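Local coordinates for D-methionine-binding lipoprotein MetQ (PDB 4YAH) that binds methionine as the solute-binding lipoprotein of an ATP-driven D-methionine permease, at residues V35-G40 with V61-F66; T65-V70 with T203-Q208; L71-L76 with N84-K89; P185-S190 with A197-N202. One frame throughout, in Å; residues are numbered along the deposited sequence.

Interaction 1: residues V35-G40 with V61-F66; sequences VGVIVG and VELVTF
Five backbone hydrogen bonds zip Val35-Val39 to Glu62-Phe66 as parallel neighbours, the two strands of a beta-alpha-beta unit whose crossover is helix 41-57. Val35 and Val37 each bond through both N and O, reaching Glu62 and Val64 and then Val64 and Phe66. The run starts with Val35 N to Glu62 O at 2.9 Å and ends with Val39 N on Phe66 O, also 2.9 Å. Between them lie CA-H...O contacts, the shortest from Gly36 CA to Val64 O at 3.2 Å.

The apolar contacts divide between the two faces. On the face toward helix 41-57, Val37 CG1 lies 4.3 Å from Leu63 CD2; just beyond the strand the Val39 side chain crosses that of Thr65 at about a right angle, CG1 3.6 Å from Thr65 CB. On the other face the Phe66 ring, its CG anti to the carbonyl carbon (chi1 -63°), folds back along the neighbouring strand. Its edge meets Val37 O, and CE2 comes within 3.8 Å of Gly36 CA, where any beta carbon would collide with the ring. Pro72 and Ala75 of helix 71-78 pack against Phe66.

The polar groups are thus mostly paired backbone, with aliphatic and aromatic carbon on both faces of the pair.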
loop_
_atom_site.group_PDB
_atom_site.type_symbol
_atom_site.label_atom_id
_atom_site.label_comp_id
_atom_site.label_asym_id
_atom_site.label_seq_id
_atom_site.Cartn_x
_atom_site.Cartn_y
_atom_site.Cartn_z
ATOM N N VAL A 35 -13.289 10.317 -5.425
ATOM C CA VAL A 35 -12.003 9.618 -5.358
ATOM C C VAL A 35 -12.019 8.571 -4.264
ATOM O O VAL A 35 -12.312 8.885 -3.116
ATOM C CB VAL A 35 -10.845 10.580 -5.101
ATOM C CG1 VAL A 35 -9.512 9.844 -5.193
ATOM C CG2 VAL A 35 -10.859 11.736 -6.107
ATOM N N GLY A 36 -11.709 7.329 -4.632
ATOM C CA GLY A 36 -11.643 6.245 -3.667
ATOM C C GLY A 36 -10.314 6.185 -2.941
ATOM O O GLY A 36 -9.254 6.220 -3.566
ATOM N N VAL A 37 -10.385 6.089 -1.617
ATOM C CA VAL A 37 -9.218 6.054 -0.736
ATOM C C VAL A 37 -9.454 5.040 0.369
ATOM O O VAL A 37 -10.588 4.597 0.577
ATOM C CB VAL A 37 -8.911 7.444 -0.120
ATOM C CG1 VAL A 37 -8.704 8.469 -1.228
ATOM C CG2 VAL A 37 -10.028 7.916 0.785
ATOM N N ILE A 38 -8.387 4.671 1.079
ATOM C CA ILE A 38 -8.514 3.692 2.162
ATOM C C ILE A 38 -8.625 4.385 3.522
ATOM O O ILE A 38 -7.893 5.347 3.799
ATOM C CB ILE A 38 -7.318 2.727 2.207
ATOM C CG1 ILE A 38 -6.979 2.203 0.813
ATOM C CG2 ILE A 38 -7.623 1.570 3.165
ATOM C CD1 ILE A 38 -8.088 1.428 0.153
ATOM N N VAL A 39 -9.515 3.883 4.380
ATOM C CA VAL A 39 -9.697 4.474 5.698
ATOM C C VAL A 39 -8.420 4.397 6.508
ATOM O O VAL A 39 -7.602 3.507 6.315
ATOM C CB VAL A 39 -10.832 3.789 6.493
ATOM C CG1 VAL A 39 -12.119 3.943 5.785
ATOM C CG2 VAL A 39 -10.560 2.328 6.683
ATOM N N GLY A 40 -8.256 5.356 7.406
ATOM C CA GLY A 40 -7.069 5.428 8.234
ATOM C C GLY A 40 -6.242 6.612 7.803
ATOM O O GLY A 40 -6.776 7.610 7.305
ATOM N N VAL A 61 -14.144 17.848 -4.323
ATOM C CA VAL A 61 -13.713 16.456 -4.224
ATOM C C VAL A 61 -14.478 15.707 -3.127
ATOM O O VAL A 61 -14.504 16.134 -1.975
ATOM C CB VAL A 61 -12.214 16.371 -3.933
ATOM C CG1 VAL A 61 -11.772 14.911 -3.761
ATOM C CG2 VAL A 61 -11.420 17.050 -5.057
ATOM N N GLU A 62 -15.092 14.593 -3.511
ATOM C CA GLU A 62 -15.752 13.696 -2.577
ATOM C C GLU A 62 -14.882 12.471 -2.367
ATOM O O GLU A 62 -14.562 11.779 -3.334
ATOM C CB GLU A 62 -17.125 13.280 -3.104
ATOM C CG GLU A 62 -17.860 12.377 -2.150
ATOM C CD GLU A 62 -19.219 11.961 -2.670
ATOM O OE1 GLU A 62 -19.699 12.578 -3.643
ATOM O OE2 GLU A 62 -19.812 11.014 -2.110
ATOM N N LEU A 63 -14.513 12.191 -1.117
ATOM C CA LEU A 63 -13.765 10.979 -0.809
ATOM C C LEU A 63 -14.735 9.836 -0.549
ATOM O O LEU A 63 -15.688 9.974 0.227
ATOM C CB LEU A 63 -12.852 11.204 0.391
ATOM C CG LEU A 63 -11.849 12.345 0.215
ATOM C CD1 LEU A 63 -11.042 12.537 1.485
ATOM C CD2 LEU A 63 -10.921 12.114 -0.997
ATOM N N VAL A 64 -14.539 8.738 -1.263
ATOM C CA VAL A 64 -15.282 7.516 -1.035
ATOM C C VAL A 64 -14.325 6.555 -0.373
ATOM O O VAL A 64 -13.280 6.259 -0.942
ATOM C CB VAL A 64 -15.816 6.926 -2.341
ATOM C CG1 VAL A 64 -16.609 5.657 -2.096
ATOM C CG2 VAL A 64 -16.696 7.955 -3.067
ATOM N N THR A 65 -14.667 6.076 0.824
ATOM C CA THR A 65 -13.708 5.302 1.602
ATOM C C THR A 65 -13.949 3.810 1.483
ATOM O O THR A 65 -15.088 3.347 1.362
ATOM C CB THR A 65 -13.728 5.691 3.091
ATOM O OG1 THR A 65 -15.022 5.428 3.655
ATOM C CG2 THR A 65 -13.371 7.147 3.275
ATOM N N PHE A 66 -12.838 3.079 1.516
ATOM C CA PHE A 66 -12.801 1.624 1.411
ATOM C C PHE A 66 -11.872 1.111 2.506
ATOM O O PHE A 66 -11.075 1.878 3.040
ATOM C CB PHE A 66 -12.280 1.176 0.036
ATOM C CG PHE A 66 -13.145 1.599 -1.115
ATOM C CD1 PHE A 66 -14.116 0.748 -1.606
ATOM C CD2 PHE A 66 -12.992 2.847 -1.697
ATOM C CE1 PHE A 66 -14.927 1.144 -2.667
ATOM C CE2 PHE A 66 -13.799 3.246 -2.742
ATOM C CZ PHE A 66 -14.759 2.394 -3.230
#

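Interaction 2: residues T65-V70 with T203-Q208; sequences TFNDYV and TTYASQ. With MET (methionine), chain B.
Tyr69 and Tyr205 run antiparallel alongside one another, their ring planes 56° apart, and make the tight half of this interlobe contact. Tyr205 CE1 comes to 3.3 Å from Tyr69 CZ, and Tyr205 OH, buried without a partner in the model, sits over the rim of the same ring face. On the opposite face lies the ligand's methyl CE, 3.5 Å above the plane and over its centre. Tyr69 OH donates to Thr204 OG1, 2.9 Å away and in the plane of the tyrosine ring; Glu42 also bonds that oxygen, and the methionine N is 3.0 Å from Thr204 OG1.

The looser side is polar and hydrated. Asn67, its CG anti to the backbone N (chi1 -167°), extends so that OD1 accepts a nearly straight bond of 2.8 Å from Gln208 NE2, which also bonds Val39 O, while a water links Asn67 ND2 to Gln208 OE1. Asn67 OD1 also touches the Tyr205 ring edge at CE2, 3.2 Å away.

This suits the closed cleft of a periplasmic binding protein: an aromatic wall between ligand and opposite lobe, and a partly hydrated amide pair that would probably have to separate if the lobes open.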
loop_
_atom_site.group_PDB
_atom_site.type_symbol
_atom_site.label_atom_id
_atom_site.label_comp_id
_atom_site.label_asym_id
_atom_site.label_seq_id
_atom_site.Cartn_x
_atom_site.Cartn_y
_atom_site.Cartn_z
ATOM N N THR A 65 -14.667 6.076 0.824
ATOM C CA THR A 65 -13.708 5.302 1.602
ATOM C C THR A 65 -13.949 3.810 1.483
ATOM O O THR A 65 -15.088 3.347 1.362
ATOM C CB THR A 65 -13.728 5.691 3.091
ATOM O OG1 THR A 65 -15.022 5.428 3.655
ATOM C CG2 THR A 65 -13.371 7.147 3.275
ATOM N N PHE A 66 -12.838 3.079 1.516
ATOM C CA PHE A 66 -12.801 1.624 1.411
ATOM C C PHE A 66 -11.872 1.111 2.506
ATOM O O PHE A 66 -11.075 1.878 3.040
ATOM C CB PHE A 66 -12.280 1.176 0.036
ATOM C CG PHE A 66 -13.145 1.599 -1.115
ATOM C CD1 PHE A 66 -14.116 0.748 -1.606
ATOM C CD2 PHE A 66 -12.992 2.847 -1.697
ATOM C CE1 PHE A 66 -14.927 1.144 -2.667
ATOM C CE2 PHE A 66 -13.799 3.246 -2.742
ATOM C CZ PHE A 66 -14.759 2.394 -3.230
ATOM N N ASN A 67 -11.975 -0.170 2.838
ATOM C CA ASN A 67 -10.997 -0.811 3.713
ATOM C C ASN A 67 -10.520 -2.118 3.112
ATOM O O ASN A 67 -10.294 -3.096 3.813
ATOM C CB ASN A 67 -11.566 -1.062 5.106
ATOM C CG ASN A 67 -10.488 -1.429 6.099
ATOM O OD1 ASN A 67 -9.394 -0.877 6.054
ATOM N ND2 ASN A 67 -10.775 -2.392 6.972
ATOM N N ASP A 68 -10.356 -2.132 1.800
ATOM C CA ASP A 68 -9.795 -3.277 1.119
ATOM C C ASP A 68 -9.167 -2.810 -0.175
ATOM O O ASP A 68 -9.337 -1.652 -0.576
ATOM C CB ASP A 68 -10.865 -4.317 0.835
ATOM C CG ASP A 68 -11.706 -3.955 -0.382
ATOM O OD1 ASP A 68 -12.440 -2.954 -0.296
ATOM O OD2 ASP A 68 -11.616 -4.651 -1.416
ATOM N N TYR A 69 -8.465 -3.718 -0.836
ATOM C CA TYR A 69 -7.702 -3.387 -2.021
ATOM C C TYR A 69 -8.363 -3.858 -3.317
ATOM O O TYR A 69 -7.802 -3.669 -4.400
ATOM C CB TYR A 69 -6.317 -4.012 -1.912
ATOM C CG TYR A 69 -5.326 -3.329 -0.986
ATOM C CD1 TYR A 69 -5.466 -2.008 -0.611
ATOM C CD2 TYR A 69 -4.201 -4.010 -0.555
ATOM C CE1 TYR A 69 -4.518 -1.386 0.170
ATOM C CE2 TYR A 69 -3.254 -3.402 0.226
ATOM C CZ TYR A 69 -3.403 -2.108 0.582
ATOM O OH TYR A 69 -2.431 -1.538 1.364
ATOM N N VAL A 70 -9.541 -4.466 -3.212
ATOM C CA VAL A 70 -10.232 -5.001 -4.388
ATOM C C VAL A 70 -11.364 -4.077 -4.845
ATOM O O VAL A 70 -11.437 -3.683 -6.020
ATOM C CB VAL A 70 -10.778 -6.409 -4.080
ATOM C CG1 VAL A 70 -11.582 -6.975 -5.266
ATOM C CG2 VAL A 70 -9.604 -7.340 -3.722
ATOM N N THR A 203 1.634 -0.281 5.320
ATOM C CA THR A 203 1.490 0.851 6.211
ATOM C C THR A 203 0.063 1.391 6.230
ATOM O O THR A 203 -0.354 1.930 7.249
ATOM C CB THR A 203 2.486 1.933 5.829
ATOM O OG1 THR A 203 3.792 1.350 5.829
ATOM C CG2 THR A 203 2.458 3.081 6.813
ATOM N N THR A 204 -0.674 1.197 5.127
ATOM C CA THR A 204 -2.125 1.469 5.047
ATOM C C THR A 204 -2.865 0.978 6.291
ATOM O O THR A 204 -3.607 1.708 6.940
ATOM C CB THR A 204 -2.777 0.750 3.849
ATOM O OG1 THR A 204 -2.038 1.000 2.647
ATOM C CG2 THR A 204 -4.216 1.201 3.666
ATOM N N TYR A 205 -2.647 -0.298 6.586
ATOM C CA TYR A 205 -3.354 -0.987 7.657
ATOM C C TYR A 205 -2.595 -0.951 8.981
ATOM O O TYR A 205 -3.229 -0.862 10.027
ATOM C CB TYR A 205 -3.671 -2.416 7.200
ATOM C CG TYR A 205 -4.515 -2.427 5.930
ATOM C CD1 TYR A 205 -3.979 -2.830 4.715
ATOM C CD2 TYR A 205 -5.847 -2.023 5.963
ATOM C CE1 TYR A 205 -4.743 -2.816 3.550
ATOM C CE2 TYR A 205 -6.628 -2.004 4.799
ATOM C CZ TYR A 205 -6.061 -2.409 3.603
ATOM O OH TYR A 205 -6.822 -2.412 2.443
ATOM N N ALA A 206 -1.261 -0.972 8.952
ATOM C CA ALA A 206 -0.470 -0.790 10.179
ATOM C C ALA A 206 -0.837 0.518 10.873
ATOM O O ALA A 206 -0.943 0.591 12.102
ATOM C CB ALA A 206 1.007 -0.808 9.859
ATOM N N SER A 207 -1.076 1.552 10.077
ATOM C CA SER A 207 -1.382 2.864 10.630
ATOM C C SER A 207 -2.758 2.889 11.322
ATOM O O SER A 207 -3.007 3.735 12.169
ATOM C CB SER A 207 -1.338 3.929 9.536
ATOM O OG SER A 207 -2.454 3.797 8.684
ATOM N N GLN A 208 -3.644 1.969 10.958
ATOM C CA GLN A 208 -4.963 1.903 11.585
ATOM C C GLN A 208 -4.882 1.543 13.065
ATOM O O GLN A 208 -5.757 1.929 13.832
ATOM C CB GLN A 208 -5.852 0.899 10.862
ATOM C CG GLN A 208 -6.192 1.314 9.426
ATOM C CD GLN A 208 -7.078 0.308 8.731
ATOM O OE1 GLN A 208 -7.331 -0.775 9.252
ATOM N NE2 GLN A 208 -7.535 0.650 7.535
HETATM N N MET B . -0.379 1.598 0.256
HETATM C CA MET B . -0.007 0.224 -0.083
HETATM C C MET B . 1.496 0.087 -0.036
HETATM O O MET B . 2.181 0.922 -0.636
HETATM C CB MET B . -0.522 -0.152 -1.476
HETATM C CG MET B . -0.347 -1.619 -1.838
HETATM S SD MET B . -0.947 -2.046 -3.486
HETATM C CE MET B . -2.717 -2.007 -3.209
HETATM O OXT MET B . 2.021 -0.865 0.574
HETATM O O HOH W 1 -8.387 -3.438 8.626
#

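Interaction 3: residues L71-L76 with N84-K89; sequences LPNEAL and NAFQHK. With MET (methionine), chain B.
Pro72 CB rests over one face of the Phe86 ring, 4.0 Å from its centroid, in a CH-pi contact that packs helix 71-78 against strand 83-88. This is the lobe carrying the six-stranded sheet of the periplasmic binding protein fold, and the end of the strand forms a wall of the methionine pocket. There His88 turns a ring face to the ligand, with MET SD 3.4 Å above the plane, and Phe86 O and Gln87 CB touch the ligand's carbon atoms.

Behind this first shell a group of buried amides fixes the strand. Gln87, with CG between the backbone N and the carbonyl carbon (chi1 74°) and the chain extended beyond, carries its amide to Asn73. The two pair twice, their amide planes 27° apart: Asn73 ND2 donates almost straight to Gln87 OE1 at 2.9 Å, and Gln87 NE2 returns a bond of 3.0 Å to Asn73 OD1, arriving in the carbonyl plane on a lone pair. Asn84 ND2 gives OD1 a second donor, also at 3.0 Å. Replacing Asn73 with leucine would probably leave the Gln87 and Asn84 amides without their buried mate and set the Gln87 amide free to turn.

Further out, Gln95 of helix 89-99 takes a hydrogen bond from Asn73 ND2, while Asn141 bonds His88 NE2 and the backbone N of Tyr91 is capped by His88 ND1. Leu76 covers the Asn84 amide from the helix side, and its CD2 lies 3.6 Å from Asn84 ND2.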
loop_
_atom_site.group_PDB
_atom_site.type_symbol
_atom_site.label_atom_id
_atom_site.label_comp_id
_atom_site.label_asym_id
_atom_site.label_seq_id
_atom_site.Cartn_x
_atom_site.Cartn_y
_atom_site.Cartn_z
ATOM N N LEU A 71 -12.232 -3.700 -3.918
ATOM C CA LEU A 71 -13.399 -2.900 -4.299
ATOM C C LEU A 71 -13.075 -1.530 -4.911
ATOM O O LEU A 71 -13.844 -1.037 -5.736
ATOM C CB LEU A 71 -14.317 -2.703 -3.093
ATOM C CG LEU A 71 -14.890 -3.993 -2.507
ATOM C CD1 LEU A 71 -15.808 -3.688 -1.307
ATOM C CD2 LEU A 71 -15.626 -4.785 -3.563
ATOM N N PRO A 72 -11.959 -0.890 -4.517
ATOM C CA PRO A 72 -11.752 0.422 -5.152
ATOM C C PRO A 72 -11.551 0.370 -6.671
ATOM O O PRO A 72 -11.993 1.289 -7.381
ATOM C CB PRO A 72 -10.496 0.951 -4.463
ATOM C CG PRO A 72 -10.468 0.237 -3.131
ATOM C CD PRO A 72 -11.029 -1.119 -3.395
ATOM N N ASN A 73 -10.898 -0.672 -7.182
ATOM C CA ASN A 73 -10.738 -0.783 -8.624
ATOM C C ASN A 73 -12.047 -1.216 -9.304
ATOM O O ASN A 73 -12.331 -0.777 -10.418
ATOM C CB ASN A 73 -9.599 -1.738 -8.977
ATOM C CG ASN A 73 -8.253 -1.069 -8.915
ATOM O OD1 ASN A 73 -8.141 0.159 -8.981
ATOM N ND2 ASN A 73 -7.210 -1.873 -8.800
ATOM N N GLU A 74 -12.843 -2.051 -8.635
ATOM C CA GLU A 74 -14.175 -2.411 -9.148
ATOM C C GLU A 74 -15.046 -1.171 -9.289
ATOM O O GLU A 74 -15.709 -0.968 -10.314
ATOM C CB GLU A 74 -14.874 -3.416 -8.224
ATOM C CG GLU A 74 -14.160 -4.756 -8.102
ATOM C CD GLU A 74 -15.017 -5.835 -7.438
ATOM O OE1 GLU A 74 -16.147 -5.523 -6.988
ATOM O OE2 GLU A 74 -14.559 -7.001 -7.379
ATOM N N ALA A 75 -15.026 -0.339 -8.257
ATOM C CA ALA A 75 -15.830 0.871 -8.219
ATOM C C ALA A 75 -15.426 1.806 -9.349
ATOM O O ALA A 75 -16.258 2.398 -10.018
ATOM C CB ALA A 75 -15.671 1.554 -6.873
ATOM N N LEU A 76 -14.129 1.940 -9.549
ATOM C CA LEU A 76 -13.605 2.790 -10.609
ATOM C C LEU A 76 -14.003 2.269 -11.982
ATOM O O LEU A 76 -14.471 3.028 -12.819
ATOM C CB LEU A 76 -12.083 2.874 -10.499
ATOM C CG LEU A 76 -11.367 3.666 -11.579
ATOM C CD1 LEU A 76 -11.894 5.090 -11.657
ATOM C CD2 LEU A 76 -9.868 3.655 -11.336
ATOM N N ASN A 84 -9.056 6.565 -8.109
ATOM C CA ASN A 84 -8.723 6.156 -6.757
ATOM C C ASN A 84 -7.255 6.395 -6.491
ATOM O O ASN A 84 -6.469 6.690 -7.395
ATOM C CB ASN A 84 -9.122 4.691 -6.480
ATOM C CG ASN A 84 -8.499 3.696 -7.422
ATOM O OD1 ASN A 84 -7.296 3.743 -7.724
ATOM N ND2 ASN A 84 -9.311 2.726 -7.852
ATOM N N ALA A 85 -6.901 6.322 -5.215
ATOM C CA ALA A 85 -5.567 6.661 -4.792
ATOM C C ALA A 85 -5.133 5.727 -3.688
ATOM O O ALA A 85 -5.250 6.063 -2.503
ATOM C CB ALA A 85 -5.511 8.112 -4.335
ATOM N N PHE A 86 -4.661 4.539 -4.063
ATOM C CA PHE A 86 -4.373 3.527 -3.049
ATOM C C PHE A 86 -3.384 2.431 -3.428
ATOM O O PHE A 86 -3.032 1.630 -2.566
ATOM C CB PHE A 86 -5.682 2.832 -2.629
ATOM C CG PHE A 86 -6.095 1.712 -3.551
ATOM C CD1 PHE A 86 -5.814 0.398 -3.228
ATOM C CD2 PHE A 86 -6.733 1.974 -4.762
ATOM C CE1 PHE A 86 -6.169 -0.634 -4.071
ATOM C CE2 PHE A 86 -7.090 0.942 -5.606
ATOM C CZ PHE A 86 -6.814 -0.357 -5.263
ATOM N N GLN A 87 -2.971 2.355 -4.691
ATOM C CA GLN A 87 -2.203 1.201 -5.166
ATOM C C GLN A 87 -0.894 1.598 -5.844
ATOM O O GLN A 87 -0.748 2.712 -6.337
ATOM C CB GLN A 87 -3.064 0.365 -6.130
ATOM C CG GLN A 87 -3.252 0.992 -7.503
ATOM C CD GLN A 87 -4.462 0.445 -8.239
ATOM O OE1 GLN A 87 -4.530 -0.752 -8.565
ATOM N NE2 GLN A 87 -5.416 1.323 -8.531
ATOM N N HIS A 88 0.080 0.686 -5.830
ATOM C CA HIS A 88 1.313 0.889 -6.569
ATOM C C HIS A 88 1.199 0.223 -7.946
ATOM O O HIS A 88 0.207 -0.461 -8.221
ATOM C CB HIS A 88 2.549 0.370 -5.775
ATOM C CG HIS A 88 2.408 -1.000 -5.178
ATOM N ND1 HIS A 88 2.173 -2.137 -5.925
ATOM C CD2 HIS A 88 2.515 -1.415 -3.891
ATOM C CE1 HIS A 88 2.114 -3.183 -5.121
ATOM N NE2 HIS A 88 2.328 -2.773 -3.881
ATOM N N LYS A 89 2.196 0.426 -8.814
ATOM C CA LYS A 89 2.062 -0.008 -10.201
ATOM C C LYS A 89 2.100 -1.523 -10.354
ATOM O O LYS A 89 1.366 -2.062 -11.166
ATOM C CB LYS A 89 3.135 0.620 -11.108
ATOM C CG LYS A 89 2.827 0.346 -12.586
ATOM C CD LYS A 89 3.639 1.192 -13.538
ATOM C CE LYS A 89 3.308 0.818 -14.994
ATOM N NZ LYS A 89 3.873 -0.529 -15.337
HETATM N N MET B . -0.379 1.598 0.256
HETATM C CA MET B . -0.007 0.224 -0.083
HETATM C C MET B . 1.496 0.087 -0.036
HETATM O O MET B . 2.181 0.922 -0.636
HETATM C CB MET B . -0.522 -0.152 -1.476
HETATM C CG MET B . -0.347 -1.619 -1.838
HETATM S SD MET B . -0.947 -2.046 -3.486
HETATM C CE MET B . -2.717 -2.007 -3.209
HETATM O OXT MET B . 2.021 -0.865 0.574
#

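Interaction 4: residues P185-S190 with A197-N202; sequences PQLPRS and ALAVIN. With MET (methionine), chain B.
Strand 196-201 is the central strand of the five-stranded sheet in the second lobe, and the short, weakly bonded helix 187-190 packs on one face of that sheet. The two meet without a hydrogen bond, mostly through aliphatic carbon, with a few oxygens set against methyl groups. Leu187 does most of the work: its CB sits 3.8 Å from Ile201 CG2, while CD1 reaches along the strand to Ala199 CB and to Val200 O, 3.8 Å away, a carbonyl oxygen buried here without a partner in the model. Ile201 CG1 stands anti to the carbonyl carbon (chi1 -47°), which lets CG2 meet both Leu187 and Pro188 CD while CD1 runs up to Leu187 O. With alanine at Ile201, the methyls meeting Leu187 and Pro188 would be gone, which is likely to open a gap beneath the helix. Ser190 OG lies 3.9 Å from Ala199 CB and bonds Leu187 O at 2.7 Å, in the carbonyl plane on a lone pair.

Just past the strand, Asn202 ND2 donates nearly straight to the ligand's OXT at 2.8 Å. A central strand running to the cleft, with a ligand-gripping residue in the loop beyond it, is typical of periplasmic binding proteins.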
loop_
_atom_site.group_PDB
_atom_site.type_symbol
_atom_site.label_atom_id
_atom_site.label_comp_id
_atom_site.label_asym_id
_atom_site.label_seq_id
_atom_site.Cartn_x
_atom_site.Cartn_y
_atom_site.Cartn_z
ATOM N N PRO A 185 -6.102 -6.388 4.650
ATOM C CA PRO A 185 -6.699 -5.677 5.790
ATOM C C PRO A 185 -6.750 -6.482 7.078
ATOM O O PRO A 185 -7.009 -5.902 8.120
ATOM C CB PRO A 185 -8.136 -5.379 5.321
ATOM C CG PRO A 185 -8.109 -5.557 3.840
ATOM C CD PRO A 185 -7.077 -6.603 3.573
ATOM N N GLN A 186 -6.523 -7.791 6.994
ATOM C CA GLN A 186 -6.571 -8.657 8.163
ATOM C C GLN A 186 -5.241 -8.687 8.878
ATOM O O GLN A 186 -5.153 -9.249 9.970
ATOM C CB GLN A 186 -6.960 -10.080 7.765
ATOM C CG GLN A 186 -8.330 -10.167 7.118
ATOM C CD GLN A 186 -9.441 -9.833 8.093
ATOM O OE1 GLN A 186 -9.598 -10.504 9.117
ATOM N NE2 GLN A 186 -10.202 -8.781 7.798
ATOM N N LEU A 187 -4.210 -8.099 8.282
ATOM C CA LEU A 187 -2.867 -8.273 8.851
ATOM C C LEU A 187 -2.716 -7.602 10.242
ATOM O O LEU A 187 -2.121 -8.187 11.136
ATOM C CB LEU A 187 -1.814 -7.773 7.866
ATOM C CG LEU A 187 -1.458 -8.803 6.784
ATOM C CD1 LEU A 187 -0.581 -9.900 7.404
ATOM C CD2 LEU A 187 -2.651 -9.421 6.139
ATOM N N PRO A 188 -3.301 -6.410 10.464
ATOM C CA PRO A 188 -3.174 -5.857 11.830
ATOM C C PRO A 188 -3.743 -6.769 12.935
ATOM O O PRO A 188 -3.080 -7.002 13.961
ATOM C CB PRO A 188 -3.957 -4.546 11.745
ATOM C CG PRO A 188 -3.752 -4.132 10.308
ATOM C CD PRO A 188 -3.870 -5.417 9.536
ATOM N N ARG A 189 -4.936 -7.311 12.743
ATOM C CA ARG A 189 -5.525 -8.149 13.790
ATOM C C ARG A 189 -4.765 -9.486 13.903
ATOM O O ARG A 189 -4.817 -10.146 14.948
ATOM C CB ARG A 189 -7.007 -8.405 13.545
ATOM C CG ARG A 189 -7.316 -9.298 12.371
ATOM C CD ARG A 189 -8.820 -9.432 12.172
ATOM N NE ARG A 189 -9.402 -8.240 11.571
ATOM C CZ ARG A 189 -10.702 -8.091 11.334
ATOM N NH1 ARG A 189 -11.564 -9.053 11.654
ATOM N NH2 ARG A 189 -11.141 -6.972 10.784
ATOM N N SER A 190 -4.052 -9.875 12.847
ATOM C CA SER A 190 -3.318 -11.152 12.854
ATOM C C SER A 190 -2.231 -11.163 13.938
ATOM O O SER A 190 -1.821 -12.226 14.437
ATOM C CB SER A 190 -2.696 -11.444 11.470
ATOM O OG SER A 190 -1.462 -10.770 11.283
ATOM N N ALA A 197 3.853 -14.875 14.962
ATOM C CA ALA A 197 5.014 -14.291 15.615
ATOM C C ALA A 197 5.515 -13.023 14.955
ATOM O O ALA A 197 6.250 -12.238 15.563
ATOM C CB ALA A 197 6.142 -15.321 15.651
ATOM N N LEU A 198 5.096 -12.825 13.709
ATOM C CA LEU A 198 5.640 -11.789 12.859
ATOM C C LEU A 198 4.649 -11.566 11.726
ATOM O O LEU A 198 4.068 -12.524 11.226
ATOM C CB LEU A 198 7.012 -12.223 12.332
ATOM C CG LEU A 198 7.810 -11.283 11.440
ATOM C CD1 LEU A 198 8.233 -10.041 12.197
ATOM C CD2 LEU A 198 9.038 -12.037 10.910
ATOM N N ALA A 199 4.443 -10.306 11.360
ATOM C CA ALA A 199 3.581 -9.967 10.220
ATOM C C ALA A 199 4.191 -8.848 9.383
ATOM O O ALA A 199 4.628 -7.832 9.923
ATOM C CB ALA A 199 2.196 -9.550 10.693
ATOM N N VAL A 200 4.177 -9.025 8.068
ATOM C CA VAL A 200 4.557 -7.957 7.147
ATOM C C VAL A 200 3.260 -7.263 6.743
ATOM O O VAL A 200 2.383 -7.887 6.163
ATOM C CB VAL A 200 5.305 -8.484 5.918
ATOM C CG1 VAL A 200 5.657 -7.350 4.986
ATOM C CG2 VAL A 200 6.573 -9.194 6.350
ATOM N N ILE A 201 3.154 -5.984 7.083
ATOM C CA ILE A 201 1.886 -5.265 7.010
ATOM C C ILE A 201 2.031 -3.970 6.225
ATOM O O ILE A 201 2.886 -3.146 6.532
ATOM C CB ILE A 201 1.343 -4.906 8.410
ATOM C CG1 ILE A 201 1.413 -6.121 9.337
ATOM C CG2 ILE A 201 -0.074 -4.387 8.310
ATOM C CD1 ILE A 201 0.852 -5.894 10.755
ATOM N N ASN A 202 1.185 -3.783 5.214
ATOM C CA ASN A 202 1.155 -2.506 4.527
ATOM C C ASN A 202 0.921 -1.375 5.507
ATOM O O ASN A 202 0.078 -1.463 6.381
ATOM C CB ASN A 202 0.049 -2.463 3.466
ATOM C CG ASN A 202 0.154 -3.587 2.461
ATOM O OD1 ASN A 202 -0.384 -4.676 2.671
ATOM N ND2 ASN A 202 0.835 -3.326 1.346
HETATM N N MET B . -0.379 1.598 0.256
HETATM C CA MET B . -0.007 0.224 -0.083
HETATM C C MET B . 1.496 0.087 -0.036
HETATM O O MET B . 2.181 0.922 -0.636
HETATM C CB MET B . -0.522 -0.152 -1.476
HETATM C CG MET B . -0.347 -1.619 -1.838
HETATM S SD MET B . -0.947 -2.046 -3.486
HETATM C CE MET B . -2.717 -2.007 -3.209
HETATM O OXT MET B . 2.021 -0.865 0.574
#

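From the N terminus, interaction 1 closes first, pairing strands 32-38 and 60-66 across helix 41-57. Interaction 2 opens on the last residues of that pair, sharing Thr65 and Phe66, and closes a far longer loop on helix 203-206. Interactions 3 and 4 nest inside that loop one after the other: interaction 3 is a short helix-to-strand closure in the lobe of interaction 1, and interaction 4 another in the second lobe. Interaction 3 adds strand 83-88 beside 32-38, so it and interaction 1 share a sheet. Interaction 2 spans the lobes, touching all three others, whereas interactions 1 and 4 lie about 22 Å apart between centres. Interactions 2, 3 and 4 meet at methionine.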